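Local coordinates for protein putative acyl-CoA dehydrogenase (Burkholderia xenovorans, PDB 5JSC) that is a putative member of the acyl-CoA dehydrogenase family of flavoproteins and holds flavin-adenine dinucleotide, at residues A35-E38 / A39-R42; R62-A66 / A67-K71; R95-L98 / A99-G103; P24-E27 / P28-E32. All blocks are in the same frame, centred on the assembly; numbering follows the deposited sequence. Where two conformers were deposited one is given.

Interaction 1: A35-E38 / A39-R42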
loop_
_atom_site.group_PDB
_atom_site.type_symbol
_atom_site.label_atom_id
_atom_site.label_comp_id
_atom_site.label_asym_id
_atom_site.label_seq_id
_atom_site.Cartn_x
_atom_site.Cartn_y
_atom_site.Cartn_z
ATOM N N ALA C 35 2.425 29.007 -20.448
ATOM C CA ALA C 35 3.729 29.503 -20.875
ATOM C C ALA C 35 4.057 30.822 -20.191
ATOM O O ALA C 35 5.208 31.059 -19.794
ATOM C CB ALA C 35 3.764 29.655 -22.394
ATOM N N GLY C 36 3.054 31.688 -20.033
ATOM C CA GLY C 36 3.295 32.983 -19.426
ATOM C C GLY C 36 3.685 32.884 -17.965
ATOM O O GLY C 36 4.623 33.555 -17.521
ATOM N N ILE C 37 2.981 32.047 -17.195
ATOM C CA ILE C 37 3.333 31.961 -15.782
ATOM C C ILE C 37 4.668 31.235 -15.613
ATOM O O ILE C 37 5.452 31.578 -14.723
ATOM C CB ILE C 37 2.193 31.323 -14.953
ATOM C CG1 ILE C 37 2.530 31.367 -13.460
ATOM C CG2 ILE C 37 1.873 29.902 -15.403
ATOM C CD1 ILE C 37 2.643 32.767 -12.901
ATOM N N GLU C 38 4.977 30.266 -16.483
ATOM C CA GLU C 38 6.296 29.634 -16.427
ATOM C C GLU C 38 7.409 30.645 -16.676
ATOM O O GLU C 38 8.427 30.650 -15.966
ATOM C CB GLU C 38 6.387 28.484 -17.432
ATOM C CG GLU C 38 7.788 27.864 -17.569
ATOM C CD GLU C 38 8.331 27.238 -16.284
ATOM O OE1 GLU C 38 7.536 26.903 -15.381
ATOM O OE2 GLU C 38 9.568 27.066 -16.186
ATOM N N ALA C 39 7.244 31.504 -17.687
ATOM C CA ALA C 39 8.248 32.525 -17.951
ATOM C C ALA C 39 8.375 33.493 -16.780
ATOM O O ALA C 39 9.485 33.923 -16.437
ATOM C CB ALA C 39 7.905 33.284 -19.235
ATOM N N TRP C 40 7.246 33.858 -16.159
ATOM C CA TRP C 40 7.309 34.720 -14.985
ATOM C C TRP C 40 8.113 34.057 -13.872
ATOM O O TRP C 40 8.961 34.696 -13.238
ATOM C CB TRP C 40 5.892 35.080 -14.504
ATOM C CG TRP C 40 5.908 36.055 -13.337
ATOM C CD1 TRP C 40 5.841 37.422 -13.407
ATOM C CD2 TRP C 40 6.044 35.736 -11.942
ATOM N NE1 TRP C 40 5.918 37.968 -12.145
ATOM C CE2 TRP C 40 6.044 36.955 -11.229
ATOM C CE3 TRP C 40 6.161 34.540 -11.230
ATOM C CZ2 TRP C 40 6.159 37.010 -9.842
ATOM C CZ3 TRP C 40 6.279 34.594 -9.847
ATOM C CH2 TRP C 40 6.277 35.823 -9.169
ATOM N N CYS C 41 7.883 32.763 -13.645
ATOM C CA CYS C 41 8.628 32.040 -12.617
ATOM C C CYS C 41 10.122 32.014 -12.909
ATOM O O CYS C 41 10.941 32.217 -12.003
ATOM C CB CYS C 41 8.099 30.616 -12.497
ATOM S SG CYS C 41 6.488 30.510 -11.732
ATOM N N ARG C 42 10.500 31.737 -14.160
ATOM C CA ARG C 42 11.918 31.636 -14.496
ATOM C C ARG C 42 12.631 32.965 -14.323
ATOM O O ARG C 42 13.826 32.992 -14.009
ATOM C CB ARG C 42 12.091 31.128 -15.926
ATOM C CG ARG C 42 11.868 29.636 -16.058
ATOM C CD ARG C 42 11.877 29.171 -17.502
ATOM N NE ARG C 42 11.737 27.720 -17.573
ATOM C CZ ARG C 42 11.255 27.051 -18.618
ATOM N NH1 ARG C 42 11.171 25.726 -18.569
ATOM N NH2 ARG C 42 10.845 27.697 -19.699
#
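An i to i+4 salt bridge between Glu38 and Arg42 lies along helix 28-44, in the all-helical N-terminal domain of the acyl-CoA dehydrogenase fold. Glu38 OE2 lies 2.7 Å from Arg42 NE. It comes from over one face of the guanidinium, and it is 3.0 Å from Arg42 CZ. The carboxylate and guanidinium planes are 82° apart. With OE2 over the face, the pair is probably held more by charge than by a directed bond, unlike the flat, two-pronged pairing of these groups. Glu38 CG sits over the centre of the same guanidinium. Glu38 reaches this place with its CG anti to the backbone N (chi1 173°) and a bend at the next torsion. Arg42 runs straight from CG to NE. Its charged end thus comes back beside the preceding turn. The other oxygen of Glu38, OE1, is held by His101 NE2, so both carboxylate oxygens have partners. Under the side chains, regular helical bonds link the two segments, such as Cys41 N to Ile37 O at 2.9 Å. On the inner side, Ile37 CD1 approaches Trp40 CE3 at 4.3 Å. Ile37 also packs on Leu94 and Thr97 of helix 88-101. Trp40 meets Trp69 edge-to-face and rests on Glu63 and Leu64 of helix 53-66. Helix 28-44 thus lies against both of these helices.

Interaction 2: R62-A66 / A67-K71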
loop_
_atom_site.group_PDB
_atom_site.type_symbol
_atom_site.label_atom_id
_atom_site.label_comp_id
_atom_site.label_asym_id
_atom_site.label_seq_id
_atom_site.Cartn_x
_atom_site.Cartn_y
_atom_site.Cartn_z
ATOM N N ARG C 62 2.549 41.756 -4.332
ATOM C CA ARG C 62 2.673 42.948 -5.164
ATOM C C ARG C 62 3.140 42.600 -6.573
ATOM O O ARG C 62 2.607 43.135 -7.558
ATOM C CB ARG C 62 3.628 43.948 -4.510
ATOM C CG ARG C 62 3.161 44.452 -3.155
ATOM C CD ARG C 62 4.029 45.603 -2.653
ATOM N NE ARG C 62 5.424 45.212 -2.455
ATOM C CZ ARG C 62 5.985 45.003 -1.268
ATOM N NH1 ARG C 62 5.271 45.149 -0.161
ATOM N NH2 ARG C 62 7.263 44.652 -1.186
ATOM N N GLU C 63 4.137 41.716 -6.694
ATOM C CA GLU C 63 4.696 41.380 -8.001
ATOM C C GLU C 63 3.708 40.583 -8.839
ATOM O O GLU C 63 3.537 40.848 -10.036
ATOM C CB GLU C 63 5.992 40.590 -7.832
ATOM C CG GLU C 63 7.138 41.365 -7.218
ATOM C CD GLU C 63 8.360 40.496 -6.999
ATOM O OE1 GLU C 63 8.252 39.259 -7.160
ATOM O OE2 GLU C 63 9.426 41.049 -6.662
ATOM N N LEU C 64 3.088 39.566 -8.240
ATOM C CA LEU C 64 2.082 38.798 -8.962
ATOM C C LEU C 64 0.923 39.692 -9.372
ATOM O O LEU C 64 0.380 39.555 -10.476
ATOM C CB LEU C 64 1.586 37.640 -8.096
ATOM C CG LEU C 64 2.568 36.484 -7.887
ATOM C CD1 LEU C 64 2.107 35.621 -6.729
ATOM C CD2 LEU C 64 2.709 35.651 -9.151
ATOM N N GLY C 65 0.544 40.627 -8.498
ATOM C CA GLY C 65 -0.532 41.543 -8.830
ATOM C C GLY C 65 -0.191 42.424 -10.013
ATOM O O GLY C 65 -0.986 42.566 -10.944
ATOM N N ALA C 66 1.011 43.010 -9.998
ATOM C CA ALA C 66 1.414 43.902 -11.079
ATOM C C ALA C 66 1.505 43.166 -12.407
ATOM O O ALA C 66 1.263 43.763 -13.464
ATOM C CB ALA C 66 2.752 44.563 -10.743
ATOM N N ALA C 67 1.847 41.876 -12.377
ATOM C CA ALA C 67 1.971 41.083 -13.593
ATOM C C ALA C 67 0.638 40.553 -14.105
ATOM O O ALA C 67 0.608 39.944 -15.182
ATOM C CB ALA C 67 2.933 39.917 -13.362
ATOM N N GLY C 68 -0.457 40.769 -13.373
ATOM C CA GLY C 68 -1.769 40.348 -13.809
ATOM C C GLY C 68 -2.200 38.970 -13.352
ATOM O O GLY C 68 -3.313 38.543 -13.691
ATOM N N TRP C 69 -1.379 38.266 -12.573
ATOM C CA TRP C 69 -1.699 36.874 -12.280
ATOM C C TRP C 69 -2.749 36.709 -11.189
ATOM O O TRP C 69 -3.346 35.631 -11.094
ATOM C CB TRP C 69 -0.424 36.109 -11.909
ATOM C CG TRP C 69 0.550 36.079 -13.057
ATOM C CD1 TRP C 69 1.826 36.563 -13.065
ATOM C CD2 TRP C 69 0.310 35.561 -14.377
ATOM N NE1 TRP C 69 2.395 36.374 -14.303
ATOM C CE2 TRP C 69 1.487 35.765 -15.125
ATOM C CE3 TRP C 69 -0.787 34.947 -14.997
ATOM C CZ2 TRP C 69 1.604 35.373 -16.462
ATOM C CZ3 TRP C 69 -0.669 34.556 -16.326
ATOM C CH2 TRP C 69 0.517 34.778 -17.044
ATOM N N LEU C 70 -3.003 37.740 -10.380
ATOM C CA LEU C 70 -4.020 37.634 -9.338
ATOM C C LEU C 70 -5.433 37.882 -9.854
ATOM O O LEU C 70 -6.397 37.660 -9.113
ATOM C CB LEU C 70 -3.706 38.611 -8.200
ATOM C CG LEU C 70 -2.317 38.441 -7.569
ATOM C CD1 LEU C 70 -2.129 39.441 -6.431
ATOM C CD2 LEU C 70 -2.076 37.006 -7.068
ATOM N N LYS C 71 -5.582 38.314 -11.104
ATOM C CA LYS C 71 -6.911 38.547 -11.653
ATOM C C LYS C 71 -7.696 37.256 -11.831
ATOM O O LYS C 71 -8.931 37.293 -11.853
ATOM C CB LYS C 71 -6.802 39.265 -12.999
ATOM C CG LYS C 71 -6.084 40.615 -12.917
ATOM C CD LYS C 71 -6.005 41.319 -14.278
ATOM C CE LYS C 71 -7.372 41.537 -14.911
ATOM N NZ LYS C 71 -7.267 42.285 -16.200
#
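Leu64 and Leu70 both place CG opposite their carbonyl carbon (chi1 -72° and -56°). This brings Leu70 CD2 to 3.9 Å from Leu64 CB. Trp69 has the same kind of first torsion, and its CD1 stands 4.1 Å from Leu64 CD2. The side chains of Leu64 and Trp69 cross at about a right angle. The other branch of Leu70, CD1, lies 3.6 Å from Gly65 CA, where the backbone has no side chain in the way. The chain leaves helix 53-66 here through a Schellman motif, which closes the C-terminal end of the helix. Trp69 N donates to Leu64 O at 3.0 Å, and Gly68 N donates to Gly65 O at 3.1 Å. The second bond comes from above the plane of the Gly65 carbonyl. Gly68 has a positive phi of 92°, which a glycine adopts easily. Leu64 and Trp69 are also the apolar pair that commonly accompanies this motif, one residue in the last turn and one just past the glycine. Ala67 N still makes a helical bond to Glu63 O at 3.1 Å, with a weak second one to Leu64 O. Leu64, Trp69 and Leu70 all touch Leu109 of helix 103-122. Leu70 also reaches Gln112, and the indole of Trp69 lies on Leu33 of helix 28-44.

Interaction 3: R95-L98 / A99-G103. With SO4 (sulfate ion), chain S; EDO (1,2-ethanediol), chain O.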
loop_
_atom_site.group_PDB
_atom_site.type_symbol
_atom_site.label_atom_id
_atom_site.label_comp_id
_atom_site.label_asym_id
_atom_site.label_seq_id
_atom_site.Cartn_x
_atom_site.Cartn_y
_atom_site.Cartn_z
ATOM N N ARG C 95 -1.357 27.854 -9.821
ATOM C CA ARG C 95 -0.820 27.235 -8.609
ATOM C C ARG C 95 0.124 26.087 -8.941
ATOM O O ARG C 95 1.178 25.934 -8.304
ATOM C CB ARG C 95 -1.952 26.742 -7.709
ATOM C CG ARG C 95 -2.661 27.840 -6.947
ATOM C CD ARG C 95 -3.372 27.260 -5.716
ATOM N NE ARG C 95 -2.430 26.895 -4.650
ATOM C CZ ARG C 95 -2.795 26.507 -3.431
ATOM N NH1 ARG C 95 -4.086 26.421 -3.115
ATOM N NH2 ARG C 95 -1.870 26.217 -2.519
ATOM N N GLU C 96 -0.237 25.257 -9.922
ATOM C CA GLU C 96 0.647 24.156 -10.304
ATOM C C GLU C 96 2.024 24.671 -10.707
ATOM O O GLU C 96 3.053 24.174 -10.227
ATOM C CB GLU C 96 0.030 23.340 -11.439
ATOM C CG GLU C 96 0.909 22.177 -11.822
ATOM C CD GLU C 96 0.492 21.484 -13.095
ATOM O OE1 GLU C 96 -0.701 21.508 -13.454
ATOM O OE2 GLU C 96 1.375 20.886 -13.748
ATOM N N THR C 97 2.066 25.683 -11.579
ATOM C CA THR C 97 3.351 26.192 -12.049
ATOM C C THR C 97 4.106 26.900 -10.934
ATOM O O THR C 97 5.314 26.699 -10.771
ATOM C CB THR C 97 3.138 27.133 -13.230
ATOM O OG1 THR C 97 2.354 26.460 -14.218
ATOM C CG2 THR C 97 4.477 27.559 -13.850
ATOM N N LEU C 98 3.416 27.727 -10.151
ATOM C CA LEU C 98 4.091 28.410 -9.051
ATOM C C LEU C 98 4.662 27.411 -8.055
ATOM O O LEU C 98 5.834 27.503 -7.674
ATOM C CB LEU C 98 3.132 29.374 -8.360
ATOM C CG LEU C 98 2.822 30.656 -9.133
ATOM C CD1 LEU C 98 1.608 31.342 -8.513
ATOM C CD2 LEU C 98 4.023 31.591 -9.164
ATOM N N ALA C 99 3.854 26.427 -7.645
ATOM C CA ALA C 99 4.324 25.438 -6.674
ATOM C C ALA C 99 5.519 24.660 -7.206
ATOM O O ALA C 99 6.430 24.303 -6.443
ATOM C CB ALA C 99 3.192 24.478 -6.313
ATOM N N LYS C 100 5.538 24.390 -8.518
ATOM C CA LYS C 100 6.656 23.678 -9.124
ATOM C C LYS C 100 7.973 24.432 -8.957
ATOM O O LYS C 100 9.044 23.818 -9.015
ATOM C CB LYS C 100 6.354 23.434 -10.610
ATOM C CG LYS C 100 7.371 22.565 -11.338
ATOM C CD LYS C 100 6.857 22.126 -12.702
ATOM C CE LYS C 100 6.627 23.303 -13.624
ATOM N NZ LYS C 100 6.141 22.861 -14.968
ATOM N N HIS C 101 7.920 25.746 -8.738
ATOM C CA HIS C 101 9.107 26.565 -8.536
ATOM C C HIS C 101 9.293 27.043 -7.105
ATOM O O HIS C 101 10.442 27.163 -6.656
ATOM C CB HIS C 101 9.061 27.803 -9.440
ATOM C CG HIS C 101 9.166 27.500 -10.901
ATOM N ND1 HIS C 101 10.358 27.579 -11.586
ATOM C CD2 HIS C 101 8.229 27.151 -11.813
ATOM C CE1 HIS C 101 10.154 27.281 -12.858
ATOM N NE2 HIS C 101 8.871 27.013 -13.022
ATOM N N SER C 102 8.206 27.333 -6.385
ATOM C CA SER C 102 8.304 28.023 -5.097
ATOM C C SER C 102 7.030 27.826 -4.298
ATOM O O SER C 102 5.955 28.267 -4.724
ATOM C CB SER C 102 8.548 29.513 -5.299
ATOM O OG SER C 102 8.343 30.215 -4.084
ATOM N N GLY C 103 7.148 27.209 -3.121
ATOM C CA GLY C 103 5.994 27.127 -2.241
ATOM C C GLY C 103 5.522 28.483 -1.752
ATOM O O GLY C 103 4.328 28.677 -1.523
HETATM S S SO4 S . 10.428 28.123 -1.666
HETATM O O1 SO4 S . 11.576 28.500 -2.488
HETATM O O2 SO4 S . 9.375 29.115 -1.839
HETATM O O3 SO4 S . 10.831 28.064 -0.263
HETATM O O4 SO4 S . 9.923 26.819 -2.090
HETATM C C1 EDO O . -1.220 19.752 -16.480
HETATM O O1 EDO O . -0.723 19.352 -15.204
HETATM C C2 EDO O . -0.531 21.033 -16.924
HETATM O O2 EDO O . 0.865 20.961 -16.628
HETATM O O HOH W 1 3.495 22.530 -14.432
#
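Leu98 O accepts two backbone bonds as helix 88-101 runs out: from Ser102 N at 2.7 Å, almost in line with the carbonyl bond, and from His101 N at 2.9 Å, well above the carbonyl plane. The chain then turns directly into helix 103-122, within the helical N-terminal domain. Ser102 is the N-cap of the second helix. Its OG caps Ala105 N and also donates to sulfate O2 at 2.7 Å. Gly103 N and Leu104 N bind the same sulfate, so the anion sits at the start of the helix, where the dipole would probably favour it. The ring of His101 sets its CD2 edge toward Thr97 O at 3.1 Å, in the ring plane; its NE2 is bonded to Glu38 OE1. Arg95 turns away to a salt bridge with Asp106 and a bond to Ser264. Glu96 extends, with CG anti to the backbone N (chi1 -178°), to Tyr319 and Arg274. Each of its carboxylate oxygens also accepts one hydroxyl of a bound 1,2-ethanediol. Lys100 bends toward the same carboxylate but stops short of direct contact. One water bridges them, donating to Glu96 OE2 at 2.8 Å and accepting from Lys100 NZ at 2.7 Å.

Interaction 4: P24-E27 / P28-E32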
loop_
_atom_site.group_PDB
_atom_site.type_symbol
_atom_site.label_atom_id
_atom_site.label_comp_id
_atom_site.label_asym_id
_atom_site.label_seq_id
_atom_site.Cartn_x
_atom_site.Cartn_y
_atom_site.Cartn_z
ATOM N N PRO C 24 -7.870 17.795 -24.125
ATOM C CA PRO C 24 -9.032 18.617 -24.500
ATOM C C PRO C 24 -9.783 19.194 -23.313
ATOM O O PRO C 24 -10.784 19.895 -23.511
ATOM C CB PRO C 24 -9.902 17.640 -25.311
ATOM C CG PRO C 24 -9.495 16.285 -24.837
ATOM C CD PRO C 24 -8.037 16.378 -24.484
ATOM N N PHE C 25 -9.336 18.921 -22.087
ATOM C CA PHE C 25 -9.776 19.712 -20.947
ATOM C C PHE C 25 -9.363 21.171 -21.074
ATOM O O PHE C 25 -9.968 22.026 -20.421
ATOM C CB PHE C 25 -9.186 19.172 -19.639
ATOM C CG PHE C 25 -9.752 17.858 -19.184
ATOM C CD1 PHE C 25 -11.116 17.660 -19.091
ATOM C CD2 PHE C 25 -8.903 16.828 -18.800
ATOM C CE1 PHE C 25 -11.631 16.454 -18.635
ATOM C CE2 PHE C 25 -9.412 15.617 -18.351
ATOM C CZ PHE C 25 -10.776 15.428 -18.273
ATOM N N PHE C 26 -8.329 21.472 -21.866
ATOM C CA PHE C 26 -7.765 22.811 -21.942
ATOM C C PHE C 26 -8.180 23.514 -23.223
ATOM O O PHE C 26 -8.401 22.883 -24.262
ATOM C CB PHE C 26 -6.237 22.779 -21.887
ATOM C CG PHE C 26 -5.694 22.302 -20.581
ATOM C CD1 PHE C 26 -5.847 23.076 -19.440
ATOM C CD2 PHE C 26 -5.025 21.085 -20.490
ATOM C CE1 PHE C 26 -5.341 22.643 -18.222
ATOM C CE2 PHE C 26 -4.522 20.638 -19.268
ATOM C CZ PHE C 26 -4.678 21.420 -18.136
ATOM N N GLU C 27 -8.244 24.840 -23.142
ATOM C CA GLU C 27 -8.426 25.717 -24.288
ATOM C C GLU C 27 -7.105 26.359 -24.668
ATOM O O GLU C 27 -6.153 26.345 -23.885
ATOM C CB GLU C 27 -9.464 26.795 -23.963
ATOM C CG GLU C 27 -10.854 26.229 -23.833
ATOM C CD GLU C 27 -11.326 25.589 -25.128
ATOM O OE1 GLU C 27 -10.958 26.092 -26.212
ATOM O OE2 GLU C 27 -12.049 24.573 -25.067
ATOM N N PRO C 28 -6.993 26.921 -25.882
ATOM C CA PRO C 28 -5.732 27.585 -26.255
ATOM C C PRO C 28 -5.274 28.633 -25.254
ATOM O O PRO C 28 -4.070 28.736 -24.989
ATOM C CB PRO C 28 -6.060 28.202 -27.624
ATOM C CG PRO C 28 -7.068 27.267 -28.195
ATOM C CD PRO C 28 -7.916 26.818 -27.028
ATOM N N ARG C 29 -6.201 29.401 -24.668
ATOM C CA ARG C 29 -5.795 30.415 -23.699
ATOM C C ARG C 29 -5.067 29.800 -22.510
ATOM O O ARG C 29 -4.210 30.455 -21.905
ATOM C CB ARG C 29 -7.008 31.214 -23.218
ATOM C CG ARG C 29 -8.008 30.408 -22.413
ATOM C CD ARG C 29 -9.125 31.301 -21.877
ATOM N NE ARG C 29 -10.002 30.565 -20.971
ATOM C CZ ARG C 29 -11.061 29.874 -21.377
ATOM N NH1 ARG C 29 -11.368 29.836 -22.669
ATOM N NH2 ARG C 29 -11.813 29.227 -20.497
ATOM N N HIS C 30 -5.379 28.545 -22.169
ATOM C CA HIS C 30 -4.717 27.911 -21.032
ATOM C C HIS C 30 -3.283 27.548 -21.363
ATOM O O HIS C 30 -2.403 27.618 -20.499
ATOM C CB HIS C 30 -5.493 26.674 -20.580
ATOM C CG HIS C 30 -6.864 27.001 -20.089
ATOM N ND1 HIS C 30 -8.006 26.472 -20.644
ATOM C CD2 HIS C 30 -7.275 27.852 -19.118
ATOM C CE1 HIS C 30 -9.064 26.972 -20.027
ATOM N NE2 HIS C 30 -8.646 27.811 -19.096
ATOM N N ARG C 31 -3.031 27.143 -22.606
ATOM C CA ARG C 31 -1.661 26.875 -23.022
ATOM C C ARG C 31 -0.831 28.149 -23.015
ATOM O O ARG C 31 0.329 28.141 -22.586
ATOM C CB ARG C 31 -1.652 26.226 -24.405
ATOM C CG ARG C 31 -2.200 24.809 -24.404
ATOM C CD ARG C 31 -2.092 24.159 -25.776
ATOM N NE ARG C 31 -3.257 24.421 -26.616
ATOM C CZ ARG C 31 -4.399 23.741 -26.539
ATOM N NH1 ARG C 31 -4.538 22.765 -25.649
ATOM N NH2 ARG C 31 -5.406 24.040 -27.347
ATOM N N GLU C 32 -1.410 29.257 -23.470
ATOM C CA GLU C 32 -0.677 30.516 -23.426
ATOM C C GLU C 32 -0.447 30.966 -21.988
ATOM O O GLU C 32 0.634 31.463 -21.655
ATOM C CB GLU C 32 -1.424 31.570 -24.236
ATOM C CG GLU C 32 -1.332 31.275 -25.715
ATOM C CD GLU C 32 -2.366 32.002 -26.529
ATOM O OE1 GLU C 32 -3.113 32.826 -25.956
ATOM O OE2 GLU C 32 -2.432 31.739 -27.746
#
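Glu27 N donates to His30 ND1 at 3.0 Å. The bond is nearly straight (168°) and lies in the imidazole plane. Glu27 is the N-cap of helix 28-44 and His30 is three residues on. The bond is thus the half of a capping box in which a side chain reaches back to the N-cap backbone. Glu27 O accepts from His30 N at 2.9 Å, the donor standing above the carbonyl plane, and has a weak bond from Arg31 N. Phe26 CD1 packs on His30 CB at 3.8 Å, the two side chains crossing at about a right angle. The guanidinium of Arg31 lies with one face over Glu27 O, and its NH1 is bound to Leu21 O. Arg29 NH1 comes within 3.8 Å of Glu27 CB. The first torsion of Arg29 (chi1 66°) puts its CG over the centre of the His30 ring, and its guanidinium has one face over His30 CE1. Further out, Asp87 OD2 takes both His30 NE2 and Arg29 NE, which, with the bond at ND1, probably holds the rotation of the imidazole. Phe25 meets Phe25 of the second subunit edge-to-face. Phe26 touches Tyr319 of helix 298-325 and, with His30, Leu93 of helix 88-101. The start of helix 28-44 is thus set against helix 88-101, with helix 298-325 close to the preceding loop.

Overall arrangement
Along the chain the order is interaction 4, 1, 2, 3. Interactions 4 and 1 share helix 28-44, the first at its start and the second further along, with centres about 16 Å apart. Interaction 2 closes helix 53-66, and interaction 3 closes helix 88-101. Interaction 1 touches both: its centre is about 13 Å from that of interaction 2 and about 10 Å from that of interaction 3. Interactions 2 and 3 meet through Leu64 and Leu98. Interaction 4 touches neither of these two; the nearest atoms are about 6 Å away in each case. Together the contacts tie helices 28-44, 53-66 and 88-101, and the start of 103-122, into the N-terminal domain, while interaction 4 also reaches the second subunit.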